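Side-chain contacts in PrimPol AEP domain (PP-N190) (Cyanophage S-2L, PDB 6ZP9), which probably makes and extends DNA primers as the archaeo-eukaryotic primase domain of a primase-polymerase from a phage whose DNA carries 2-aminoadenine in place of adenine: residues A[16-19]-A[20-23]; A[26-30]-A[31-35]; A[97-100]-A[101-105]; A[140-143]-A[144-148]; A[150-153]-A[154-157]. One frame throughout, in Å; residues are numbered along the deposited sequence.

All five contacts are local, each within one continuous run of chain. Contacts 1, 3 and 4 lie on helices and are partly buried; contacts 2 and 5 are surface turns in loops. Contacts 1 and 2 adjoin, the loop of 26-35 carrying the chain from helix 16-25 into strand 34-38. Contacts 4 and 5 also touch, 5 being the loop that follows helix 135-149. Contact 3 reaches neither pair. The chemistry follows place: contact 1 is mostly aliphatic, contact 3 sets a methyl on an indole, and contact 4 adds a salt bridge. In the two turns, aspartate oxygens and ordered waters supplement a few backbone turn bonds.

Contact 1: A[16-19]-A[20-23]; sequences RDQI and LLHL
Arg16 starts with CG wedged between its backbone N and carbonyl carbon (chi1 75°) and bends again at chi3 (-55°), which swings the guanidinium round to Leu20, one turn on. Leu20 sends CG beside its own backbone N, opposite the carbonyl carbon (chi1 -70°), and its CD1 methyl comes over one face of the guanidinium, 3.5 Å from Arg16 NH1. The two side chains cross at a slant. Gln18 and Leu21 instead run side by side in the same direction, Gln18 NE2 lying 3.7 Å from Leu21 CD2. This is the first part of helix 16-25, with regular i to i+4 bonding: Leu20 N to Arg16 O at 3.0 Å, His22 N to Gln18 O at 2.9 Å and Leu23 N to Ile19 O at 3.1 Å. Leu23 CD1 also drops to 3.6 Å from Ile19 O. Gln18 OE1 and His22 ND1 find partners outside the helix: Gln18 OE1 accepts from the backbone N of Ile178 in strand 177-179, and His22 ND1 accepts a hydrogen bond from the N-H of Ala165. Leu21 and His22 rest on Ile178 as well, while Leu23 packs against Leu53.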
loop_
_atom_site.group_PDB
_atom_site.type_symbol
_atom_site.label_atom_id
_atom_site.label_comp_id
_atom_site.label_asym_id
_atom_site.label_seq_id
_atom_site.Cartn_x
_atom_site.Cartn_y
_atom_site.Cartn_z
ATOM N N ARG A 16 -13.007 5.503 9.407
ATOM C CA ARG A 16 -12.751 6.550 8.415
ATOM C C ARG A 16 -11.484 7.340 8.725
ATOM O O ARG A 16 -10.850 7.881 7.813
ATOM C CB ARG A 16 -13.948 7.502 8.322
ATOM C CG ARG A 16 -14.048 8.456 9.497
ATOM C CD ARG A 16 -15.185 9.453 9.338
ATOM N NE ARG A 16 -15.108 10.217 8.094
ATOM C CZ ARG A 16 -14.498 11.396 7.967
ATOM N NH1 ARG A 16 -14.502 12.007 6.787
ATOM N NH2 ARG A 16 -13.890 11.966 9.010
ATOM N N ASP A 17 -11.101 7.431 9.997
ATOM C CA ASP A 17 -9.893 8.176 10.339
ATOM C C ASP A 17 -8.654 7.478 9.803
ATOM O O ASP A 17 -7.714 8.134 9.342
ATOM C CB ASP A 17 -9.787 8.357 11.854
ATOM C CG ASP A 17 -10.874 9.276 12.416
ATOM O OD1 ASP A 17 -11.136 10.339 11.810
ATOM O OD2 ASP A 17 -11.466 8.929 13.462
ATOM N N GLN A 18 -8.637 6.149 9.848
ATOM C CA GLN A 18 -7.489 5.423 9.327
ATOM C C GLN A 18 -7.433 5.504 7.803
ATOM O O GLN A 18 -6.348 5.629 7.223
ATOM C CB GLN A 18 -7.543 3.981 9.814
ATOM C CG GLN A 18 -7.048 3.843 11.240
ATOM C CD GLN A 18 -5.529 3.898 11.331
ATOM O OE1 GLN A 18 -4.836 3.067 10.749
ATOM N NE2 GLN A 18 -5.006 4.879 12.061
ATOM N N ILE A 19 -8.589 5.441 7.137
ATOM C CA ILE A 19 -8.606 5.593 5.682
ATOM C C ILE A 19 -8.020 6.944 5.281
ATOM O O ILE A 19 -7.139 7.030 4.411
ATOM C CB ILE A 19 -10.032 5.425 5.132
ATOM C CG1 ILE A 19 -10.480 3.967 5.253
ATOM C CG2 ILE A 19 -10.099 5.896 3.673
ATOM C CD1 ILE A 19 -11.839 3.700 4.614
ATOM N N LEU A 20 -8.503 8.026 5.900
ATOM C CA LEU A 20 -8.005 9.349 5.534
ATOM C C LEU A 20 -6.532 9.503 5.888
ATOM O O LEU A 20 -5.782 10.161 5.157
ATOM C CB LEU A 20 -8.845 10.434 6.206
ATOM C CG LEU A 20 -10.255 10.518 5.609
ATOM C CD1 LEU A 20 -11.089 11.521 6.374
ATOM C CD2 LEU A 20 -10.217 10.867 4.119
ATOM N N LEU A 21 -6.091 8.882 6.992
ATOM C CA LEU A 21 -4.678 8.931 7.356
ATOM C C LEU A 21 -3.816 8.221 6.320
ATOM O O LEU A 21 -2.743 8.712 5.959
ATOM C CB LEU A 21 -4.462 8.323 8.745
ATOM C CG LEU A 21 -3.001 8.247 9.198
ATOM C CD1 LEU A 21 -2.392 9.626 9.384
ATOM C CD2 LEU A 21 -2.868 7.417 10.467
ATOM N N HIS A 22 -4.264 7.057 5.840
ATOM C CA HIS A 22 -3.550 6.357 4.773
ATOM C C HIS A 22 -3.377 7.254 3.554
ATOM O O HIS A 22 -2.270 7.382 3.014
ATOM C CB HIS A 22 -4.314 5.079 4.403
ATOM C CG HIS A 22 -3.481 4.037 3.721
ATOM N ND1 HIS A 22 -3.896 2.727 3.586
ATOM C CD2 HIS A 22 -2.261 4.108 3.129
ATOM C CE1 HIS A 22 -2.970 2.035 2.942
ATOM N NE2 HIS A 22 -1.966 2.848 2.657
ATOM N N LEU A 23 -4.466 7.895 3.117
ATOM C CA LEU A 23 -4.401 8.804 1.972
ATOM C C LEU A 23 -3.499 9.999 2.261
ATOM O O LEU A 23 -2.727 10.429 1.394
ATOM C CB LEU A 23 -5.809 9.289 1.604
ATOM C CG LEU A 23 -6.590 8.508 0.540
ATOM C CD1 LEU A 23 -6.582 7.042 0.852
ATOM C CD2 LEU A 23 -8.017 9.004 0.473
#

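Contact 2: A[26-30]-A[31-35]; sequences LRKDI and ATTRY
Asp29 reaches forward to Ala31, its CB beside Thr32. That CB lies 3.6 Å from Thr32 OG1; CG stands opposite the backbone N (chi1 -179°), turning the carboxylate toward Ala31. At the tip, OD1 takes the N-H of Ala31 at 3.0 Å, met from above the carboxylate plane, and also sits 3.4 Å from Ala31 CB. This side-chain oxygen bonded to the N two residues on is an Asx turn, and it opens the 3-10 segment before strand 34-38. The backbone oxygen of Asp29 is gripped twice, by Thr32 N at 3.0 Å and Thr33 OG1 at 2.8 Å, from opposite faces of its carbonyl plane. A water joins Asp29 N to Thr32 OG1. Lys28 crosses Thr33 at about a right angle, with CE 3.5 Å from Thr33 OG1. Its NZ continues to a salt bridge with Asp74 and, through a second water, to Arg34 N at the strand start. Ile30 packs back on Leu20 and Leu23 of helix 16-25. With OD1 and the backbone O of Asp29 each taking donors from the next residues, the turn is held by polar bonds, and the nearby Asp74 would be expected to balance the lysine charge.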
loop_
_atom_site.group_PDB
_atom_site.type_symbol
_atom_site.label_atom_id
_atom_site.label_comp_id
_atom_site.label_asym_id
_atom_site.label_seq_id
_atom_site.Cartn_x
_atom_site.Cartn_y
_atom_site.Cartn_z
ATOM N N LEU A 26 0.161 9.232 2.166
ATOM C CA LEU A 26 0.561 9.031 0.780
ATOM C C LEU A 26 0.446 10.296 -0.060
ATOM O O LEU A 26 0.680 10.229 -1.275
ATOM C CB LEU A 26 -0.278 7.917 0.148
ATOM C CG LEU A 26 0.034 6.512 0.670
ATOM C CD1 LEU A 26 -0.943 5.525 0.038
ATOM C CD2 LEU A 26 1.488 6.122 0.381
ATOM N N ARG A 27 0.106 11.431 0.558
ATOM C CA ARG A 27 -0.067 12.715 -0.134
ATOM C C ARG A 27 -1.043 12.600 -1.305
ATOM O O ARG A 27 -0.904 13.274 -2.330
ATOM C CB ARG A 27 1.286 13.281 -0.574
ATOM C CG ARG A 27 2.197 13.559 0.629
ATOM C CD ARG A 27 3.621 13.985 0.244
ATOM N NE ARG A 27 3.632 15.217 -0.536
ATOM C CZ ARG A 27 3.658 16.433 -0.003
ATOM N NH1 ARG A 27 3.680 16.577 1.315
ATOM N NH2 ARG A 27 3.670 17.505 -0.785
ATOM N N LYS A 28 -2.062 11.757 -1.147
ATOM C CA LYS A 28 -3.061 11.523 -2.179
ATOM C C LYS A 28 -4.298 12.394 -1.965
ATOM O O LYS A 28 -4.494 13.018 -0.919
ATOM C CB LYS A 28 -3.453 10.046 -2.217
ATOM C CG LYS A 28 -2.412 9.167 -2.860
ATOM C CD LYS A 28 -2.801 7.690 -2.751
ATOM C CE LYS A 28 -3.908 7.354 -3.734
ATOM N NZ LYS A 28 -3.447 7.372 -5.163
ATOM N N ASP A 29 -5.133 12.428 -2.994
ATOM C CA ASP A 29 -6.346 13.233 -3.047
ATOM C C ASP A 29 -7.514 12.261 -3.074
ATOM O O ASP A 29 -7.600 11.433 -3.984
ATOM C CB ASP A 29 -6.320 14.123 -4.295
ATOM C CG ASP A 29 -7.535 15.034 -4.426
ATOM O OD1 ASP A 29 -8.536 14.857 -3.700
ATOM O OD2 ASP A 29 -7.480 15.949 -5.281
ATOM N N ILE A 30 -8.404 12.350 -2.081
ATOM C CA ILE A 30 -9.486 11.371 -2.037
ATOM C C ILE A 30 -10.316 11.413 -3.321
ATOM O O ILE A 30 -10.790 10.375 -3.789
ATOM C CB ILE A 30 -10.372 11.563 -0.791
ATOM C CG1 ILE A 30 -11.337 10.379 -0.690
ATOM C CG2 ILE A 30 -11.152 12.887 -0.864
ATOM C CD1 ILE A 30 -12.029 10.244 0.630
ATOM N N ALA A 31 -10.462 12.591 -3.933
ATOM C CA ALA A 31 -11.266 12.727 -5.146
ATOM C C ALA A 31 -10.730 11.914 -6.321
ATOM O O ALA A 31 -11.492 11.612 -7.247
ATOM C CB ALA A 31 -11.353 14.199 -5.561
ATOM N N THR A 32 -9.441 11.581 -6.331
ATOM C CA THR A 32 -8.860 10.832 -7.438
ATOM C C THR A 32 -8.346 9.464 -7.002
ATOM O O THR A 32 -7.678 8.783 -7.793
ATOM C CB THR A 32 -7.730 11.629 -8.097
ATOM O OG1 THR A 32 -6.741 11.942 -7.117
ATOM C CG2 THR A 32 -8.254 12.939 -8.686
ATOM N N THR A 33 -8.642 9.039 -5.776
ATOM C CA THR A 33 -8.136 7.770 -5.272
ATOM C C THR A 33 -9.017 6.619 -5.750
ATOM O O THR A 33 -10.249 6.701 -5.711
ATOM C CB THR A 33 -8.060 7.804 -3.742
ATOM O OG1 THR A 33 -7.067 8.757 -3.342
ATOM C CG2 THR A 33 -7.688 6.435 -3.173
ATOM N N ARG A 34 -8.377 5.548 -6.208
ATOM C CA ARG A 34 -9.069 4.390 -6.749
ATOM C C ARG A 34 -9.154 3.290 -5.697
ATOM O O ARG A 34 -8.145 2.921 -5.086
ATOM C CB ARG A 34 -8.358 3.877 -8.003
ATOM C CG ARG A 34 -8.298 4.895 -9.125
ATOM C CD ARG A 34 -9.698 5.270 -9.583
ATOM N NE ARG A 34 -10.393 4.128 -10.172
ATOM C CZ ARG A 34 -11.629 4.184 -10.645
ATOM N NH1 ARG A 34 -12.301 5.324 -10.595
ATOM N NH2 ARG A 34 -12.190 3.105 -11.170
ATOM N N TYR A 35 -10.361 2.777 -5.496
ATOM C CA TYR A 35 -10.649 1.698 -4.566
ATOM C C TYR A 35 -10.790 0.388 -5.332
ATOM O O TYR A 35 -11.354 0.357 -6.431
ATOM C CB TYR A 35 -11.941 2.009 -3.812
ATOM C CG TYR A 35 -12.406 0.996 -2.797
ATOM C CD1 TYR A 35 -11.633 0.688 -1.680
ATOM C CD2 TYR A 35 -13.658 0.383 -2.922
ATOM C CE1 TYR A 35 -12.074 -0.228 -0.728
ATOM C CE2 TYR A 35 -14.107 -0.536 -1.975
ATOM C CZ TYR A 35 -13.313 -0.833 -0.879
ATOM O OH TYR A 35 -13.746 -1.734 0.077
HETATM O O HOH W 1 -5.615 5.709 -6.339
HETATM O O HOH W 2 -4.713 10.772 -5.254
#

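Contact 3: A[97-100]-A[101-105]; sequences LAWQ and VGAWE
Trp99 and Ala103 make the tight part of this contact. The methyl carbon Ala103 CB stands over one face of the indole, 3.7 Å from the centroid of the six-membered ring and 24° off its normal, a CH-pi contact. It is displaced toward the rim, so the nearest ring atoms are CE2 and CZ2 of Trp99, each 3.5 Å from Ala103 CB. With CG opposite its backbone N (chi1 167°), Trp99 folds its ring forward along the chain to meet the methyl. The same methyl is 3.3 Å from Trp99 O, so it meets both the ring and the carbonyl of Trp99. Val101 packs along the backbone, its CG2 branch 3.5 Å from Leu97 O. The bonding around this core is loose. Val101 N gives a bent bond to Leu97 O at 3.2 Å and a weak one to Ala98 O, and Gly102 N makes only a weak bond to Trp99 O. Regular helical bonding thus fades, and the chain passes into a type I beta turn from Gly102 to Glu105, closed by Glu105 N to Gly102 O at 3.1 Å. Ala98, Trp99 and Gly102 lie on the solvent side, and the indole covers the buried Ala103 methyl from there. Gln100 faces inward: its NE2 bonds to the oxygens of Gly95 and Lys121, its OE1 to the N of Ile123. The loop residue Trp92 meets the Trp99 ring. Leu97 and Val101 lie on Ile123 of strand 123-129 and Val101 O accepts from Gln115 of strand 114-117, seating helix 97-102 on their sheet.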
loop_
_atom_site.group_PDB
_atom_site.type_symbol
_atom_site.label_atom_id
_atom_site.label_comp_id
_atom_site.label_asym_id
_atom_site.label_seq_id
_atom_site.Cartn_x
_atom_site.Cartn_y
_atom_site.Cartn_z
ATOM N N LEU A 97 6.101 -11.971 12.420
ATOM C CA LEU A 97 5.577 -10.614 12.231
ATOM C C LEU A 97 6.435 -9.578 12.949
ATOM O O LEU A 97 6.763 -8.528 12.383
ATOM C CB LEU A 97 4.129 -10.527 12.717
ATOM C CG LEU A 97 2.985 -10.609 11.702
ATOM C CD1 LEU A 97 1.697 -10.129 12.358
ATOM C CD2 LEU A 97 3.266 -9.802 10.456
ATOM N N ALA A 98 6.807 -9.857 14.203
ATOM C CA ALA A 98 7.668 -8.937 14.941
ATOM C C ALA A 98 8.992 -8.721 14.221
ATOM O O ALA A 98 9.513 -7.599 14.186
ATOM C CB ALA A 98 7.909 -9.464 16.353
ATOM N N TRP A 99 9.562 -9.787 13.651
ATOM C CA TRP A 99 10.781 -9.623 12.870
ATOM C C TRP A 99 10.534 -8.710 11.672
ATOM O O TRP A 99 11.370 -7.854 11.349
ATOM C CB TRP A 99 11.306 -10.990 12.419
ATOM C CG TRP A 99 12.361 -10.882 11.373
ATOM C CD1 TRP A 99 13.694 -10.666 11.570
ATOM C CD2 TRP A 99 12.174 -10.971 9.957
ATOM N NE1 TRP A 99 14.349 -10.612 10.362
ATOM C CE2 TRP A 99 13.438 -10.797 9.357
ATOM C CE3 TRP A 99 11.057 -11.169 9.137
ATOM C CZ2 TRP A 99 13.616 -10.818 7.978
ATOM C CZ3 TRP A 99 11.238 -11.191 7.771
ATOM C CH2 TRP A 99 12.510 -11.014 7.204
ATOM N N GLN A 100 9.371 -8.859 11.025
ATOM C CA GLN A 100 9.068 -8.076 9.826
ATOM C C GLN A 100 9.070 -6.581 10.112
ATOM O O GLN A 100 9.468 -5.780 9.257
ATOM C CB GLN A 100 7.715 -8.484 9.262
ATOM C CG GLN A 100 7.695 -9.853 8.623
ATOM C CD GLN A 100 6.420 -10.092 7.870
ATOM O OE1 GLN A 100 5.920 -9.211 7.163
ATOM N NE2 GLN A 100 5.864 -11.282 8.026
ATOM N N VAL A 101 8.635 -6.186 11.311
ATOM C CA VAL A 101 8.503 -4.767 11.617
ATOM C C VAL A 101 9.853 -4.070 11.529
ATOM O O VAL A 101 9.956 -2.953 11.010
ATOM C CB VAL A 101 7.857 -4.577 12.999
ATOM C CG1 VAL A 101 7.908 -3.114 13.403
ATOM C CG2 VAL A 101 6.423 -5.093 12.982
ATOM N N GLY A 102 10.911 -4.716 12.017
ATOM C CA GLY A 102 12.197 -4.052 12.066
ATOM C C GLY A 102 13.223 -4.494 11.036
ATOM O O GLY A 102 14.314 -3.915 10.970
ATOM N N ALA A 103 12.893 -5.493 10.214
ATOM C CA ALA A 103 13.896 -6.121 9.353
ATOM C C ALA A 103 14.434 -5.209 8.250
ATOM O O ALA A 103 15.441 -5.564 7.619
ATOM C CB ALA A 103 13.327 -7.397 8.723
ATOM N N TRP A 104 13.788 -4.069 7.981
ATOM C CA TRP A 104 14.325 -3.141 6.986
ATOM C C TRP A 104 15.704 -2.637 7.398
ATOM O O TRP A 104 16.532 -2.310 6.540
ATOM C CB TRP A 104 13.368 -1.957 6.793
ATOM C CG TRP A 104 13.024 -1.319 8.104
ATOM C CD1 TRP A 104 11.952 -1.616 8.916
ATOM C CD2 TRP A 104 13.781 -0.320 8.791
ATOM N NE1 TRP A 104 11.997 -0.849 10.056
ATOM C CE2 TRP A 104 13.112 -0.049 10.009
ATOM C CE3 TRP A 104 14.955 0.383 8.492
ATOM C CZ2 TRP A 104 13.585 0.892 10.931
ATOM C CZ3 TRP A 104 15.425 1.305 9.407
ATOM C CH2 TRP A 104 14.737 1.558 10.614
ATOM N N GLU A 105 15.966 -2.577 8.705
ATOM C CA GLU A 105 17.213 -1.998 9.195
ATOM C C GLU A 105 18.409 -2.875 8.846
ATOM O O GLU A 105 19.449 -2.366 8.412
ATOM C CB GLU A 105 17.122 -1.769 10.705
ATOM C CG GLU A 105 18.246 -0.913 11.250
ATOM C CD GLU A 105 17.805 -0.017 12.386
ATOM O OE1 GLU A 105 17.066 -0.504 13.274
ATOM O OE2 GLU A 105 18.186 1.178 12.382
#

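Contact 4: A[140-143]-A[144-148]; sequences ELQA and RLIAL
Arg144 and Glu140, one helical turn apart, form a salt bridge in which a single carboxylate oxygen takes two donors. Arg144 NE reaches Glu140 OE2 at 2.7 Å and NH2 of Arg144 reaches the same OE2 at 3.1 Å, side-on; the NE bond is the straighter. OE2 lies exactly in the guanidinium plane, at its edge, while the carboxylate is turned 79° against that plane and is met on its anti side. Torsions set the meeting: Glu140 leaves with CG opposite its backbone N and then bends at chi2 (71°), whereas Arg144 runs extended from CG to NE. Arg144 CG also passes 3.2 Å from Glu140 O, which takes the N-H of Arg144 at 3.0 Å. The next shell is helix 135-149 itself, whose bonds Leu145 N to Leu141 O and Ile146 N to Gln142 O fix the spacing of the side chains. On another face of the helix Gln142 CG comes within 4.2 Å of Ile146 CD1. The amide of Gln142 serves two outside partners, OE1 taking the N-H of Phe89 in strand 85-90 and NE2 giving to the oxygen of Asn155. Leu141 and Leu145 pack on Ile88 of the same strand. Arg144 NH1 continues to the oxygen of Leu195, and its side chain lies on Leu192, tying helix 188-194 and the chain's end to this helix. Acid four residues before base is an order that would be expected to suit the helix dipole, and the doubled grip on one oxygen probably draws negative charge onto OE2.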
loop_
_atom_site.group_PDB
_atom_site.type_symbol
_atom_site.label_atom_id
_atom_site.label_comp_id
_atom_site.label_asym_id
_atom_site.label_seq_id
_atom_site.Cartn_x
_atom_site.Cartn_y
_atom_site.Cartn_z
ATOM N N GLU A 140 12.065 1.826 -11.427
ATOM C CA GLU A 140 13.427 1.418 -11.100
ATOM C C GLU A 140 13.659 1.404 -9.594
ATOM O O GLU A 140 14.249 0.456 -9.066
ATOM C CB GLU A 140 14.431 2.339 -11.791
ATOM C CG GLU A 140 15.891 2.040 -11.435
ATOM C CD GLU A 140 16.409 0.738 -12.043
ATOM O OE1 GLU A 140 15.666 0.099 -12.827
ATOM O OE2 GLU A 140 17.566 0.359 -11.743
ATOM N N LEU A 141 13.190 2.439 -8.888
ATOM C CA LEU A 141 13.321 2.472 -7.433
ATOM C C LEU A 141 12.608 1.295 -6.786
ATOM O O LEU A 141 13.135 0.673 -5.854
ATOM C CB LEU A 141 12.756 3.781 -6.882
ATOM C CG LEU A 141 13.562 5.057 -7.117
ATOM C CD1 LEU A 141 12.737 6.296 -6.781
ATOM C CD2 LEU A 141 14.859 5.036 -6.322
ATOM N N GLN A 142 11.393 0.988 -7.254
ATOM C CA GLN A 142 10.615 -0.086 -6.647
ATOM C C GLN A 142 11.281 -1.433 -6.884
ATOM O O GLN A 142 11.317 -2.285 -5.985
ATOM C CB GLN A 142 9.186 -0.069 -7.205
ATOM C CG GLN A 142 8.233 -1.115 -6.623
ATOM C CD GLN A 142 7.532 -0.645 -5.356
ATOM O OE1 GLN A 142 8.024 0.217 -4.640
ATOM N NE2 GLN A 142 6.365 -1.213 -5.086
ATOM N N ALA A 143 11.837 -1.635 -8.079
ATOM C CA ALA A 143 12.532 -2.882 -8.372
ATOM C C ALA A 143 13.774 -3.030 -7.506
ATOM O O ALA A 143 14.055 -4.122 -6.991
ATOM C CB ALA A 143 12.898 -2.943 -9.855
ATOM N N ARG A 144 14.523 -1.945 -7.326
ATOM C CA ARG A 144 15.707 -2.006 -6.479
ATOM C C ARG A 144 15.338 -2.269 -5.027
ATOM O O ARG A 144 16.053 -2.995 -4.319
ATOM C CB ARG A 144 16.503 -0.713 -6.600
ATOM C CG ARG A 144 17.095 -0.517 -7.975
ATOM C CD ARG A 144 18.084 0.623 -7.942
ATOM N NE ARG A 144 18.569 0.978 -9.269
ATOM C CZ ARG A 144 19.650 1.722 -9.490
ATOM N NH1 ARG A 144 20.358 2.178 -8.460
ATOM N NH2 ARG A 144 20.019 2.010 -10.737
ATOM N N LEU A 145 14.236 -1.671 -4.560
ATOM C CA LEU A 145 13.783 -1.920 -3.196
ATOM C C LEU A 145 13.446 -3.394 -3.000
ATOM O O LEU A 145 13.847 -4.015 -2.006
ATOM C CB LEU A 145 12.573 -1.038 -2.890
ATOM C CG LEU A 145 11.837 -1.336 -1.576
ATOM C CD1 LEU A 145 12.681 -0.917 -0.380
ATOM C CD2 LEU A 145 10.464 -0.655 -1.542
ATOM N N ILE A 146 12.712 -3.975 -3.953
ATOM C CA ILE A 146 12.355 -5.390 -3.870
ATOM C C ILE A 146 13.605 -6.258 -3.807
ATOM O O ILE A 146 13.683 -7.199 -3.007
ATOM C CB ILE A 146 11.458 -5.782 -5.058
ATOM C CG1 ILE A 146 10.085 -5.102 -4.932
ATOM C CG2 ILE A 146 11.343 -7.310 -5.162
ATOM C CD1 ILE A 146 9.248 -5.133 -6.200
ATOM N N ALA A 147 14.605 -5.949 -4.643
ATOM C CA ALA A 147 15.817 -6.761 -4.715
ATOM C C ALA A 147 16.605 -6.698 -3.411
ATOM O O ALA A 147 17.068 -7.728 -2.898
ATOM C CB ALA A 147 16.685 -6.290 -5.884
ATOM N N LEU A 148 16.768 -5.492 -2.863
ATOM C CA LEU A 148 17.622 -5.306 -1.698
ATOM C C LEU A 148 17.005 -5.925 -0.452
ATOM O O LEU A 148 17.713 -6.513 0.374
ATOM C CB LEU A 148 17.879 -3.815 -1.479
ATOM C CG LEU A 148 18.545 -3.452 -0.149
ATOM C CD1 LEU A 148 19.914 -4.086 -0.067
ATOM C CD2 LEU A 148 18.628 -1.950 0.052
#

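Contact 5: A[150-153]-A[154-157]; sequences GFDT and TNRN
Asp152 and Thr154 lie side by side and point the same way; with CG of Asp152 opposite its backbone N (chi1 -179°), OD1 reaches forward along the chain to the N-H of Thr154 at 2.9 Å. The donor comes from above the carboxylate plane, and OD1 also sits 3.2 Å from Thr154 CB. This is an Asx turn, laid on a type I beta turn from Asp152 to Asn155. Asn155 stands at about a right angle to Asp152, its amide plane 42° from the carboxylate. Two waters bridge them: one gives to Asp152 O at 2.7 Å and accepts from Asn155 ND2; the other gives to Asp152 OD2 and Asn155 OD1. Arg156 curls back to Thr153. Its CG sits between backbone N and carbonyl carbon (chi1 68°), and the chain turns at chi3, a bend that brings NH2 to Thr153 O at 3.1 Å, in the carbonyl plane and on a lone pair, the oxygen lying at the guanidinium edge. Asn155 centres an inverse gamma turn, marked by a weak bond from Arg156 N to Thr154 O. The loop follows helix 135-149 and leads to strand 161-163: Thr153 and Arg156 lie on Ile146 of that helix, Phe151 packs on Leu145 and meets the Trp92 ring edge-to-face, and Asn155 ND2 is hydrogen-bonded to Glu91 OE2, just beyond strand 85-90.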
loop_
_atom_site.group_PDB
_atom_site.type_symbol
_atom_site.label_atom_id
_atom_site.label_comp_id
_atom_site.label_asym_id
_atom_site.label_seq_id
_atom_site.Cartn_x
_atom_site.Cartn_y
_atom_site.Cartn_z
ATOM N N GLY A 150 14.601 -8.315 -0.494
ATOM C CA GLY A 150 13.983 -9.612 -0.711
ATOM C C GLY A 150 12.483 -9.597 -0.473
ATOM O O GLY A 150 11.926 -10.575 0.053
ATOM N N PHE A 151 11.816 -8.512 -0.852
ATOM C CA PHE A 151 10.373 -8.438 -0.752
ATOM C C PHE A 151 9.704 -9.383 -1.757
ATOM O O PHE A 151 10.321 -9.896 -2.696
ATOM C CB PHE A 151 9.904 -7.008 -1.014
ATOM C CG PHE A 151 10.103 -6.070 0.142
ATOM C CD1 PHE A 151 10.072 -6.532 1.451
ATOM C CD2 PHE A 151 10.303 -4.713 -0.082
ATOM C CE1 PHE A 151 10.237 -5.666 2.522
ATOM C CE2 PHE A 151 10.480 -3.832 0.980
ATOM C CZ PHE A 151 10.437 -4.307 2.286
ATOM N N ASP A 152 8.410 -9.594 -1.548
ATOM C CA ASP A 152 7.512 -10.171 -2.547
ATOM C C ASP A 152 7.626 -9.423 -3.877
ATOM O O ASP A 152 7.315 -8.232 -3.957
ATOM C CB ASP A 152 6.087 -10.093 -1.986
ATOM C CG ASP A 152 5.039 -10.688 -2.897
ATOM O OD1 ASP A 152 5.300 -10.929 -4.098
ATOM O OD2 ASP A 152 3.915 -10.893 -2.390
ATOM N N THR A 153 8.066 -10.128 -4.930
ATOM C CA THR A 153 8.346 -9.487 -6.217
ATOM C C THR A 153 7.097 -9.198 -7.039
ATOM O O THR A 153 7.207 -8.583 -8.105
ATOM C CB THR A 153 9.301 -10.349 -7.053
ATOM O OG1 THR A 153 8.616 -11.525 -7.496
ATOM C CG2 THR A 153 10.507 -10.758 -6.238
ATOM N N THR A 154 5.921 -9.624 -6.569
ATOM C CA THR A 154 4.670 -9.348 -7.270
ATOM C C THR A 154 4.360 -7.856 -7.316
ATOM O O THR A 154 3.825 -7.356 -8.315
ATOM C CB THR A 154 3.526 -10.094 -6.581
ATOM O OG1 THR A 154 3.653 -11.499 -6.826
ATOM C CG2 THR A 154 2.169 -9.614 -7.084
ATOM N N ASN A 155 4.684 -7.125 -6.247
ATOM C CA ASN A 155 4.243 -5.735 -6.075
ATOM C C ASN A 155 5.188 -4.758 -6.784
ATOM O O ASN A 155 5.811 -3.898 -6.163
ATOM C CB ASN A 155 4.140 -5.400 -4.587
ATOM C CG ASN A 155 3.273 -6.378 -3.817
ATOM O OD1 ASN A 155 2.210 -6.798 -4.281
ATOM N ND2 ASN A 155 3.728 -6.744 -2.624
ATOM N N ARG A 156 5.288 -4.892 -8.068
ATOM C CA ARG A 156 6.219 -4.076 -8.788
ATOM C C ARG A 156 5.675 -3.128 -9.857
ATOM O O ARG A 156 6.431 -2.387 -10.394
ATOM C CB ARG A 156 7.238 -5.014 -9.460
ATOM C CG ARG A 156 6.672 -5.858 -10.548
ATOM C CD ARG A 156 7.661 -6.913 -11.042
ATOM N NE ARG A 156 9.029 -6.389 -11.049
ATOM C CZ ARG A 156 10.047 -6.680 -10.223
ATOM N NH1 ARG A 156 11.219 -6.098 -10.434
ATOM N NH2 ARG A 156 9.929 -7.539 -9.246
ATOM N N ASN A 157 4.396 -3.199 -10.168
ATOM C CA ASN A 157 3.816 -2.436 -11.268
ATOM C C ASN A 157 3.175 -1.147 -10.762
ATOM O O ASN A 157 2.726 -1.075 -9.615
ATOM C CB ASN A 157 2.764 -3.267 -11.996
ATOM C CG ASN A 157 1.680 -3.746 -11.075
ATOM O OD1 ASN A 157 1.960 -4.392 -10.062
ATOM N ND2 ASN A 157 0.427 -3.429 -11.407
HETATM O O HOH W 3 6.721 -6.301 -2.164
HETATM O O HOH W 4 1.462 -9.426 -3.380
#